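PDB 5K2M: RimK-related lysine biosynthesis protein from Thermococcus kodakarensis, which binds ADP and magnesium and, as a member of the RimK family's LysX subfamily, is probably an ATP-dependent ligase of amino-acid biosynthesis. Local coordinates for residues I77-K83 with E241-N245; K122-G126 with N153-G157. All blocks are in the same frame, centred on the assembly; numbering follows the deposited sequence.

Contact 1: residues I77-K83 with E241-N245; sequences IFEAGDK and EVNPN. With MG (magnesium ion), chain R; MG (magnesium ion), chain Q; ADP (adenosine-5'-diphosphate), chain O.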
ATOM      1  N   ILE A  77     -32.566  22.902  11.776  1.00 36.74           N
ATOM      2  CA  ILE A  77     -31.642  23.920  12.249  1.00 36.18           C
ATOM      3  C   ILE A  77     -30.937  24.610  11.070  1.00 37.52           C
ATOM      4  O   ILE A  77     -30.827  25.831  11.042  1.00 35.28           O
ATOM      5  CB  ILE A  77     -30.596  23.346  13.225  1.00 36.99           C
ATOM      6  CG1 ILE A  77     -31.258  22.972  14.562  1.00 36.60           C
ATOM      7  CG2 ILE A  77     -29.472  24.356  13.461  1.00 35.44           C
ATOM      8  CD1 ILE A  77     -30.516  21.891  15.324  1.00 37.05           C
ATOM      9  N   PHE A  78     -30.494  23.838  10.085  1.00 38.99           N
ATOM     10  CA  PHE A  78     -29.857  24.438   8.922  1.00 40.78           C
ATOM     11  C   PHE A  78     -30.824  25.292   8.101  1.00 39.37           C
ATOM     12  O   PHE A  78     -30.518  26.422   7.775  1.00 36.75           O
ATOM     13  CB  PHE A  78     -29.226  23.391   7.992  1.00 44.69           C
ATOM     14  CG  PHE A  78     -28.772  23.983   6.690  1.00 48.71           C
ATOM     15  CD1 PHE A  78     -27.815  24.999   6.685  1.00 53.84           C
ATOM     16  CD2 PHE A  78     -29.367  23.619   5.491  1.00 50.61           C
ATOM     17  CE1 PHE A  78     -27.417  25.595   5.495  1.00 57.19           C
ATOM     18  CE2 PHE A  78     -28.963  24.192   4.300  1.00 52.54           C
ATOM     19  CZ  PHE A  78     -27.992  25.184   4.299  1.00 54.77           C
ATOM     20  N   GLU A  79     -31.982  24.743   7.747  1.00 39.38           N
ATOM     21  CA  GLU A  79     -32.881  25.468   6.859  1.00 41.63           C
ATOM     22  C   GLU A  79     -33.568  26.634   7.538  1.00 39.97           C
ATOM     23  O   GLU A  79     -33.555  27.749   7.010  1.00 41.40           O
ATOM     24  CB  GLU A  79     -33.893  24.535   6.204  1.00 44.12           C
ATOM     25  CG  GLU A  79     -33.208  23.516   5.316  1.00 48.84           C
ATOM     26  CD  GLU A  79     -33.914  23.270   3.996  1.00 54.75           C
ATOM     27  OE1 GLU A  79     -34.831  24.039   3.615  1.00 53.08           O
ATOM     28  OE2 GLU A  79     -33.524  22.284   3.335  1.00 59.90           O
ATOM     29  N   ALA A  80     -34.150  26.398   8.706  1.00 37.20           N
ATOM     30  CA  ALA A  80     -34.784  27.491   9.456  1.00 37.47           C
ATOM     31  C   ALA A  80     -33.774  28.569   9.874  1.00 37.73           C
ATOM     32  O   ALA A  80     -34.082  29.762   9.835  1.00 38.55           O
ATOM     33  CB  ALA A  80     -35.524  26.950  10.675  1.00 37.30           C
ATOM     34  N   GLY A  81     -32.561  28.153  10.243  1.00 38.53           N
ATOM     35  CA  GLY A  81     -31.540  29.087  10.742  1.00 38.77           C
ATOM     36  C   GLY A  81     -30.866  29.968   9.699  1.00 39.12           C
ATOM     37  O   GLY A  81     -30.083  30.842  10.042  1.00 42.92           O
ATOM     38  N   ASP A  82     -31.145  29.726   8.426  1.00 38.41           N
ATOM     39  CA  ASP A  82     -30.570  30.498   7.349  1.00 38.41           C
ATOM     40  C   ASP A  82     -31.652  31.367   6.742  1.00 38.03           C
ATOM     41  O   ASP A  82     -32.670  30.842   6.291  1.00 40.02           O
ATOM     42  CB  ASP A  82     -29.990  29.562   6.280  1.00 39.77           C
ATOM     43  CG  ASP A  82     -29.232  30.315   5.225  1.00 39.93           C
ATOM     44  OD1 ASP A  82     -28.034  30.547   5.445  1.00 39.42           O
ATOM     45  OD2 ASP A  82     -29.844  30.748   4.223  1.00 40.40           O
ATOM     46  N   LYS A  83     -31.450  32.682   6.718  1.00 36.39           N
ATOM     47  CA  LYS A  83     -32.492  33.580   6.226  1.00 38.04           C
ATOM     48  C   LYS A  83     -32.931  33.187   4.823  1.00 38.49           C
ATOM     49  O   LYS A  83     -34.116  33.176   4.530  1.00 35.63           O
ATOM     50  CB  LYS A  83     -32.029  35.044   6.231  1.00 41.19           C
ATOM     51  CG  LYS A  83     -31.775  35.647   7.605  1.00 41.59           C
ATOM     52  CD  LYS A  83     -33.046  35.696   8.425  1.00 44.52           C
ATOM     53  CE  LYS A  83     -32.943  36.684   9.582  1.00 45.27           C
ATOM     54  NZ  LYS A  83     -31.920  36.288  10.592  1.00 43.26           N
ATOM     55  N   GLU A 241     -39.068  35.649   9.387  1.00 39.76           N
ATOM     56  CA  GLU A 241     -38.023  34.736   9.765  1.00 42.17           C
ATOM     57  C   GLU A 241     -38.576  33.644  10.666  1.00 38.93           C
ATOM     58  O   GLU A 241     -39.588  33.844  11.321  1.00 38.34           O
ATOM     59  CB  GLU A 241     -37.011  35.547  10.554  1.00 45.36           C
ATOM     60  CG  GLU A 241     -35.759  34.801  10.853  1.00 51.31           C
ATOM     61  CD  GLU A 241     -35.080  35.242  12.117  1.00 50.93           C
ATOM     62  OE1 GLU A 241     -35.653  35.970  12.961  1.00 51.38           O
ATOM     63  OE2 GLU A 241     -33.947  34.794  12.268  1.00 53.70           O
ATOM     64  N   VAL A 242     -37.896  32.503  10.705  1.00 40.09           N
ATOM     65  CA  VAL A 242     -38.147  31.459  11.704  1.00 41.14           C
ATOM     66  C   VAL A 242     -36.818  31.166  12.417  1.00 41.27           C
ATOM     67  O   VAL A 242     -35.760  31.402  11.849  1.00 42.72           O
ATOM     68  CB  VAL A 242     -38.749  30.189  11.059  1.00 42.86           C
ATOM     69  CG1 VAL A 242     -40.100  30.508  10.417  1.00 43.35           C
ATOM     70  CG2 VAL A 242     -37.816  29.600  10.014  1.00 42.88           C
ATOM     71  N   ASN A 243     -36.877  30.676  13.656  1.00 38.30           N
ATOM     72  CA  ASN A 243     -35.682  30.491  14.491  1.00 37.05           C
ATOM     73  C   ASN A 243     -35.700  29.131  15.179  1.00 37.65           C
ATOM     74  O   ASN A 243     -36.617  28.859  15.945  1.00 39.91           O
ATOM     75  CB  ASN A 243     -35.638  31.567  15.559  1.00 37.45           C
ATOM     76  CG  ASN A 243     -35.443  32.950  14.990  1.00 39.86           C
ATOM     77  OD1 ASN A 243     -34.312  33.357  14.687  1.00 39.86           O
ATOM     78  ND2 ASN A 243     -36.541  33.703  14.861  1.00 40.74           N
ATOM     79  N   PRO A 244     -34.697  28.271  14.912  1.00 37.40           N
ATOM     80  CA  PRO A 244     -34.676  26.910  15.459  1.00 37.75           C
ATOM     81  C   PRO A 244     -34.026  26.694  16.837  1.00 38.12           C
ATOM     82  O   PRO A 244     -33.987  25.556  17.302  1.00 37.91           O
ATOM     83  CB  PRO A 244     -33.910  26.136  14.391  1.00 39.28           C
ATOM     84  CG  PRO A 244     -32.938  27.128  13.861  1.00 39.51           C
ATOM     85  CD  PRO A 244     -33.610  28.478  13.937  1.00 38.38           C
ATOM     86  N   ASN A 245     -33.515  27.731  17.489  1.00 39.63           N
ATOM     87  CA  ASN A 245     -33.070  27.602  18.890  1.00 43.49           C
ATOM     88  C   ASN A 245     -33.737  28.679  19.721  1.00 43.65           C
ATOM     89  O   ASN A 245     -33.090  29.564  20.268  1.00 44.53           O
ATOM     90  CB  ASN A 245     -31.539  27.678  19.028  1.00 46.98           C
ATOM     91  CG  ASN A 245     -31.038  27.238  20.425  1.00 52.95           C
ATOM     92  OD1 ASN A 245     -31.798  26.733  21.264  1.00 52.33           O
ATOM     93  ND2 ASN A 245     -29.741  27.431  20.670  1.00 55.16           N
TER
HETATM   94 MG    MG R 304     -33.541  35.134  14.124  1.00 42.03          MG
HETATM   95 MG    MG Q 303     -35.731  37.796  14.401  1.00 37.02          MG
HETATM   96  PB  ADP O 301     -32.612  38.314  13.489  1.00 39.40           P
HETATM   97  O1B ADP O 301     -33.663  38.590  14.528  1.00 38.60           O
HETATM   98  O2B ADP O 301     -31.300  39.020  13.732  1.00 35.17           O
HETATM   99  O3B ADP O 301     -32.395  36.859  13.156  1.00 37.34           O
HETATM  100  PA  ADP O 301     -34.615  39.564  11.813  1.00 36.71           P
HETATM  101  O1A ADP O 301     -35.658  38.910  12.697  1.00 38.17           O
HETATM  102  O2A ADP O 301     -34.853  39.457  10.341  1.00 32.63           O
HETATM  103  O3A ADP O 301     -33.137  39.025  12.131  1.00 36.49           O
HETATM  104  O5' ADP O 301     -34.499  41.119  12.185  1.00 33.36           O
HETATM  105  C5' ADP O 301     -34.468  41.560  13.524  1.00 32.34           C
HETATM  106  C4' ADP O 301     -35.518  42.637  13.735  1.00 33.10           C
HETATM  107  O4' ADP O 301     -35.245  43.745  12.870  1.00 31.75           O
HETATM  108  C3' ADP O 301     -36.948  42.210  13.448  1.00 32.87           C
HETATM  109  O3' ADP O 301     -37.581  41.646  14.608  1.00 32.72           O
HETATM  110  C2' ADP O 301     -37.577  43.524  13.027  1.00 31.13           C
HETATM  111  O2' ADP O 301     -37.965  44.315  14.149  1.00 30.90           O
HETATM  112  C1' ADP O 301     -36.457  44.262  12.334  1.00 31.29           C
HETATM  113  N9  ADP O 301     -36.497  44.005  10.888  1.00 31.00           N
HETATM  114  C8  ADP O 301     -35.855  43.016  10.231  1.00 31.58           C
HETATM  115  N7  ADP O 301     -36.115  43.046   8.912  1.00 31.45           N
HETATM  116  C5  ADP O 301     -36.961  44.074   8.718  1.00 30.78           C
HETATM  117  C6  ADP O 301     -37.621  44.683   7.565  1.00 29.16           C
HETATM  118  N6  ADP O 301     -37.439  44.177   6.327  1.00 28.90           N
HETATM  119  N1  ADP O 301     -38.411  45.752   7.794  1.00 28.90           N
HETATM  120  C2  ADP O 301     -38.602  46.262   9.019  1.00 29.36           C
HETATM  121  N3  ADP O 301     -38.035  45.766  10.118  1.00 29.48           N
HETATM  122  C4  ADP O 301     -37.216  44.698  10.025  1.00 30.68           C
HETATM  123  O   HOH W   1     -35.472  32.373   8.929  1.00 41.58           O
HETATM  124  O   HOH W   2     -36.367  39.503  15.547  1.00 42.68           O
HETATM  125  O   HOH W   3     -31.757  33.925  13.646  1.00 45.03           O
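A80 and P244 meet where helix 74-80 lies against the end of strand 236-243, at the core of an ATP-grasp fold and beside its nucleotide and two magnesium ions. The dry part is compact. The A80 methyl sits 3.6 Å from V242 CG2 and also touches P244 CD, while the P244 ring crosses the I77 side chain obliquely, with its CB next to I77 CG1 and its CG beside G81 N and I77 O. L226 adds to the cover of A80.

The other part is polar and wetter. The carbonyl oxygens of A80 and V242 come within 3.1 Å of each other without a bond between them; a water beside them donates to A80 O and accepts from V242 N. Further on, K83 bends at chi2 (-63°) and again at chi4, which brings NZ to E241 OE2 at 3.0 Å. In this salt bridge NZ meets OE2 from above the carboxylate plane, 64° out of it; the same ammonium group also grips ADP O3B at 2.7 Å. E241 holds one magnesium ion unevenly, OE2 closely at 1.9 Å and OE1 at a longer 2.5 Å, and OE1 also bridges to the second ion, which D229 shares. N243 OD1 joins the first ion at 2.0 Å, while N243 ND2 makes a weak hydrogen bond of 3.1 Å back to E241 OE1.

Contact 2: residues K122-G126 with N153-G157; sequences KPVFG and NPLYG. With ADP (adenosine-5'-diphosphate), chain O.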
ATOM      1  N   LYS A 122     -29.249  42.149   5.708  1.00 38.32           N
ATOM      2  CA  LYS A 122     -29.021  41.320   6.881  1.00 41.06           C
ATOM      3  C   LYS A 122     -28.253  40.072   6.500  1.00 40.52           C
ATOM      4  O   LYS A 122     -28.401  39.584   5.379  1.00 40.91           O
ATOM      5  CB  LYS A 122     -30.348  40.955   7.553  1.00 41.50           C
ATOM      6  CG  LYS A 122     -31.261  40.120   6.696  1.00 42.17           C
ATOM      7  CD  LYS A 122     -32.540  39.761   7.425  1.00 43.59           C
ATOM      8  CE  LYS A 122     -33.561  40.879   7.438  1.00 43.46           C
ATOM      9  NZ  LYS A 122     -34.917  40.386   7.846  1.00 45.16           N
ATOM     10  N   PRO A 123     -27.406  39.574   7.419  1.00 39.85           N
ATOM     11  CA  PRO A 123     -26.626  38.382   7.147  1.00 40.31           C
ATOM     12  C   PRO A 123     -27.508  37.146   7.246  1.00 40.83           C
ATOM     13  O   PRO A 123     -28.511  37.125   7.976  1.00 38.67           O
ATOM     14  CB  PRO A 123     -25.562  38.390   8.248  1.00 40.04           C
ATOM     15  CG  PRO A 123     -26.235  39.073   9.393  1.00 41.41           C
ATOM     16  CD  PRO A 123     -27.212  40.051   8.801  1.00 41.53           C
ATOM     17  N   VAL A 124     -27.114  36.129   6.509  1.00 37.36           N
ATOM     18  CA  VAL A 124     -27.948  34.966   6.316  1.00 41.11           C
ATOM     19  C   VAL A 124     -28.026  34.074   7.579  1.00 40.96           C
ATOM     20  O   VAL A 124     -29.024  33.394   7.813  1.00 40.11           O
ATOM     21  CB  VAL A 124     -27.456  34.238   5.040  1.00 44.79           C
ATOM     22  CG1 VAL A 124     -26.254  33.334   5.322  1.00 41.74           C
ATOM     23  CG2 VAL A 124     -28.587  33.500   4.388  1.00 50.75           C
ATOM     24  N   PHE A 125     -27.008  34.133   8.436  1.00 41.17           N
ATOM     25  CA  PHE A 125     -26.913  33.210   9.567  1.00 42.34           C
ATOM     26  C   PHE A 125     -27.066  33.885  10.924  1.00 44.42           C
ATOM     27  O   PHE A 125     -26.944  33.226  11.961  1.00 51.89           O
ATOM     28  CB  PHE A 125     -25.577  32.465   9.522  1.00 42.38           C
ATOM     29  CG  PHE A 125     -24.394  33.354   9.692  1.00 43.90           C
ATOM     30  CD1 PHE A 125     -23.810  33.965   8.590  1.00 46.54           C
ATOM     31  CD2 PHE A 125     -23.877  33.605  10.947  1.00 46.61           C
ATOM     32  CE1 PHE A 125     -22.733  34.804   8.741  1.00 49.15           C
ATOM     33  CE2 PHE A 125     -22.785  34.433  11.106  1.00 48.89           C
ATOM     34  CZ  PHE A 125     -22.209  35.035  10.005  1.00 50.56           C
ATOM     35  N   GLY A 126     -27.337  35.179  10.934  1.00 43.75           N
ATOM     36  CA  GLY A 126     -27.382  35.927  12.179  1.00 45.64           C
ATOM     37  C   GLY A 126     -28.624  35.721  13.035  1.00 45.35           C
ATOM     38  O   GLY A 126     -29.557  35.029  12.642  1.00 42.55           O
ATOM     39  N   ASN A 153     -15.663  36.074   7.026  1.00 49.80           N
ATOM     40  CA  ASN A 153     -16.600  34.971   6.847  1.00 46.84           C
ATOM     41  C   ASN A 153     -17.192  34.996   5.415  1.00 44.33           C
ATOM     42  O   ASN A 153     -17.890  35.941   5.049  1.00 40.79           O
ATOM     43  CB  ASN A 153     -17.687  35.018   7.944  1.00 45.01           C
ATOM     44  CG  ASN A 153     -18.467  33.708   8.082  1.00 46.81           C
ATOM     45  OD1 ASN A 153     -18.883  33.312   9.171  1.00 48.03           O
ATOM     46  ND2 ASN A 153     -18.698  33.061   6.984  1.00 43.22           N
ATOM     47  N   PRO A 154     -16.924  33.943   4.614  1.00 42.96           N
ATOM     48  CA  PRO A 154     -17.459  33.849   3.243  1.00 43.71           C
ATOM     49  C   PRO A 154     -18.987  33.981   3.150  1.00 42.28           C
ATOM     50  O   PRO A 154     -19.512  34.479   2.161  1.00 42.94           O
ATOM     51  CB  PRO A 154     -17.022  32.458   2.766  1.00 44.33           C
ATOM     52  CG  PRO A 154     -16.008  31.971   3.744  1.00 47.13           C
ATOM     53  CD  PRO A 154     -16.176  32.734   5.017  1.00 44.95           C
ATOM     54  N   LEU A 155     -19.687  33.493   4.162  1.00 41.97           N
ATOM     55  CA  LEU A 155     -21.130  33.722   4.322  1.00 44.81           C
ATOM     56  C   LEU A 155     -21.604  35.179   4.220  1.00 42.39           C
ATOM     57  O   LEU A 155     -22.750  35.415   3.840  1.00 40.97           O
ATOM     58  CB  LEU A 155     -21.637  33.100   5.633  1.00 46.24           C
ATOM     59  CG  LEU A 155     -22.392  31.759   5.603  1.00 48.48           C
ATOM     60  CD1 LEU A 155     -22.201  30.921   4.340  1.00 50.30           C
ATOM     61  CD2 LEU A 155     -22.033  30.965   6.846  1.00 47.47           C
ATOM     62  N   TYR A 156     -20.750  36.146   4.546  1.00 38.76           N
ATOM     63  CA  TYR A 156     -21.120  37.542   4.364  1.00 41.86           C
ATOM     64  C   TYR A 156     -21.092  37.931   2.899  1.00 42.01           C
ATOM     65  O   TYR A 156     -21.442  39.048   2.575  1.00 43.80           O
ATOM     66  CB  TYR A 156     -20.191  38.481   5.135  1.00 42.94           C
ATOM     67  CG  TYR A 156     -20.329  38.376   6.620  1.00 43.21           C
ATOM     68  CD1 TYR A 156     -21.570  38.477   7.222  1.00 45.95           C
ATOM     69  CD2 TYR A 156     -19.218  38.192   7.435  1.00 44.50           C
ATOM     70  CE1 TYR A 156     -21.712  38.380   8.595  1.00 48.83           C
ATOM     71  CE2 TYR A 156     -19.350  38.102   8.813  1.00 44.81           C
ATOM     72  CZ  TYR A 156     -20.600  38.199   9.387  1.00 46.46           C
ATOM     73  OH  TYR A 156     -20.772  38.095  10.750  1.00 46.85           O
ATOM     74  N   GLY A 157     -20.633  37.028   2.033  1.00 41.32           N
ATOM     75  CA  GLY A 157     -20.683  37.227   0.591  1.00 42.73           C
ATOM     76  C   GLY A 157     -21.975  36.732  -0.057  1.00 41.72           C
ATOM     77  O   GLY A 157     -22.128  36.806  -1.276  1.00 43.35           O
TER
HETATM   78  PB  ADP O 301     -32.612  38.314  13.489  1.00 39.40           P
HETATM   79  O1B ADP O 301     -33.663  38.590  14.528  1.00 38.60           O
HETATM   80  O2B ADP O 301     -31.300  39.020  13.732  1.00 35.17           O
HETATM   81  O3B ADP O 301     -32.395  36.859  13.156  1.00 37.34           O
HETATM   82  PA  ADP O 301     -34.615  39.564  11.813  1.00 36.71           P
HETATM   83  O1A ADP O 301     -35.658  38.910  12.697  1.00 38.17           O
HETATM   84  O2A ADP O 301     -34.853  39.457  10.341  1.00 32.63           O
HETATM   85  O3A ADP O 301     -33.137  39.025  12.131  1.00 36.49           O
HETATM   86  O5' ADP O 301     -34.499  41.119  12.185  1.00 33.36           O
HETATM   87  C5' ADP O 301     -34.468  41.560  13.524  1.00 32.34           C
HETATM   88  C4' ADP O 301     -35.518  42.637  13.735  1.00 33.10           C
HETATM   89  O4' ADP O 301     -35.245  43.745  12.870  1.00 31.75           O
HETATM   90  C3' ADP O 301     -36.948  42.210  13.448  1.00 32.87           C
HETATM   91  O3' ADP O 301     -37.581  41.646  14.608  1.00 32.72           O
HETATM   92  C2' ADP O 301     -37.577  43.524  13.027  1.00 31.13           C
HETATM   93  O2' ADP O 301     -37.965  44.315  14.149  1.00 30.90           O
HETATM   94  C1' ADP O 301     -36.457  44.262  12.334  1.00 31.29           C
HETATM   95  N9  ADP O 301     -36.497  44.005  10.888  1.00 31.00           N
HETATM   96  C8  ADP O 301     -35.855  43.016  10.231  1.00 31.58           C
HETATM   97  N7  ADP O 301     -36.115  43.046   8.912  1.00 31.45           N
HETATM   98  C5  ADP O 301     -36.961  44.074   8.718  1.00 30.78           C
HETATM   99  C6  ADP O 301     -37.621  44.683   7.565  1.00 29.16           C
HETATM  100  N6  ADP O 301     -37.439  44.177   6.327  1.00 28.90           N
HETATM  101  N1  ADP O 301     -38.411  45.752   7.794  1.00 28.90           N
HETATM  102  C2  ADP O 301     -38.602  46.262   9.019  1.00 29.36           C
HETATM  103  N3  ADP O 301     -38.035  45.766  10.118  1.00 29.48           N
HETATM  104  C4  ADP O 301     -37.216  44.698  10.025  1.00 30.68           C
HETATM  105  O   HOH W   4     -24.966  36.682   4.526  1.00 40.25           O
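F125 carries most of this contact, its ring filling the angle between L155 and Y156. The two aromatic rings lie oblique to each other, planes at 44° and centroids 5.3 Å apart, with F125 CZ touching Y156 CZ at 3.6 Å. F125 CE1 touches L155 CB at 3.7 Å. With CG between the backbone N and the carbonyl carbon (chi1 64°), the F125 ring continues toward 153-157. P123 completes the grip on Y156: its CB comes to the ring edge, in plane, 3.9 Å from CE1. Alongside, V124 and L155 cross at about a right angle, CG1 of V124 being 4.2 Å from CG of L155.

Polar ties form the next layer. One water links the two backbones, accepting from V124 N and donating to L155 O at 2.6 Å. The turn of 3-10 helix at 154-157 is closed by Y156 N bonding to N153 O and G157 N to P154 O, and R148 binds Y156 O. The Y156 hydroxyl is hydrogen-bonded to an acidic side chain of another protein's chain, and Y58 of the second subunit packs on V124 and L155.

At the other end of 122-126, K122 NZ bonds both ADP N7 and ADP O2A, the latter at 2.7 Å, and is also held by Q162. A lysine from the smaller antiparallel sheet's side of the pocket, reaching both adenine and alpha-phosphate, is characteristic of the ATP-grasp nucleotide site.

The centres of contacts 1 and 2 lie about 13 Å apart, and the two meet directly beside the ADP. K83 N is 2.8 Å from V124 O, a probable hydrogen bond that joins the start of helix 83-90 to the loop after strand 119-122. Their lysines divide the diphosphate: K83 of contact 1 serves the beta-phosphate and K122 of contact 2 the alpha-phosphate, with K83 NZ and K122 NZ 5.8 Å apart. Of the two, contact 1 supplies magnesium ligands; both reach other chains, contact 2 through F125, Y156 and their neighbours. In sequence, both segments of contact 2 fall between those of contact 1.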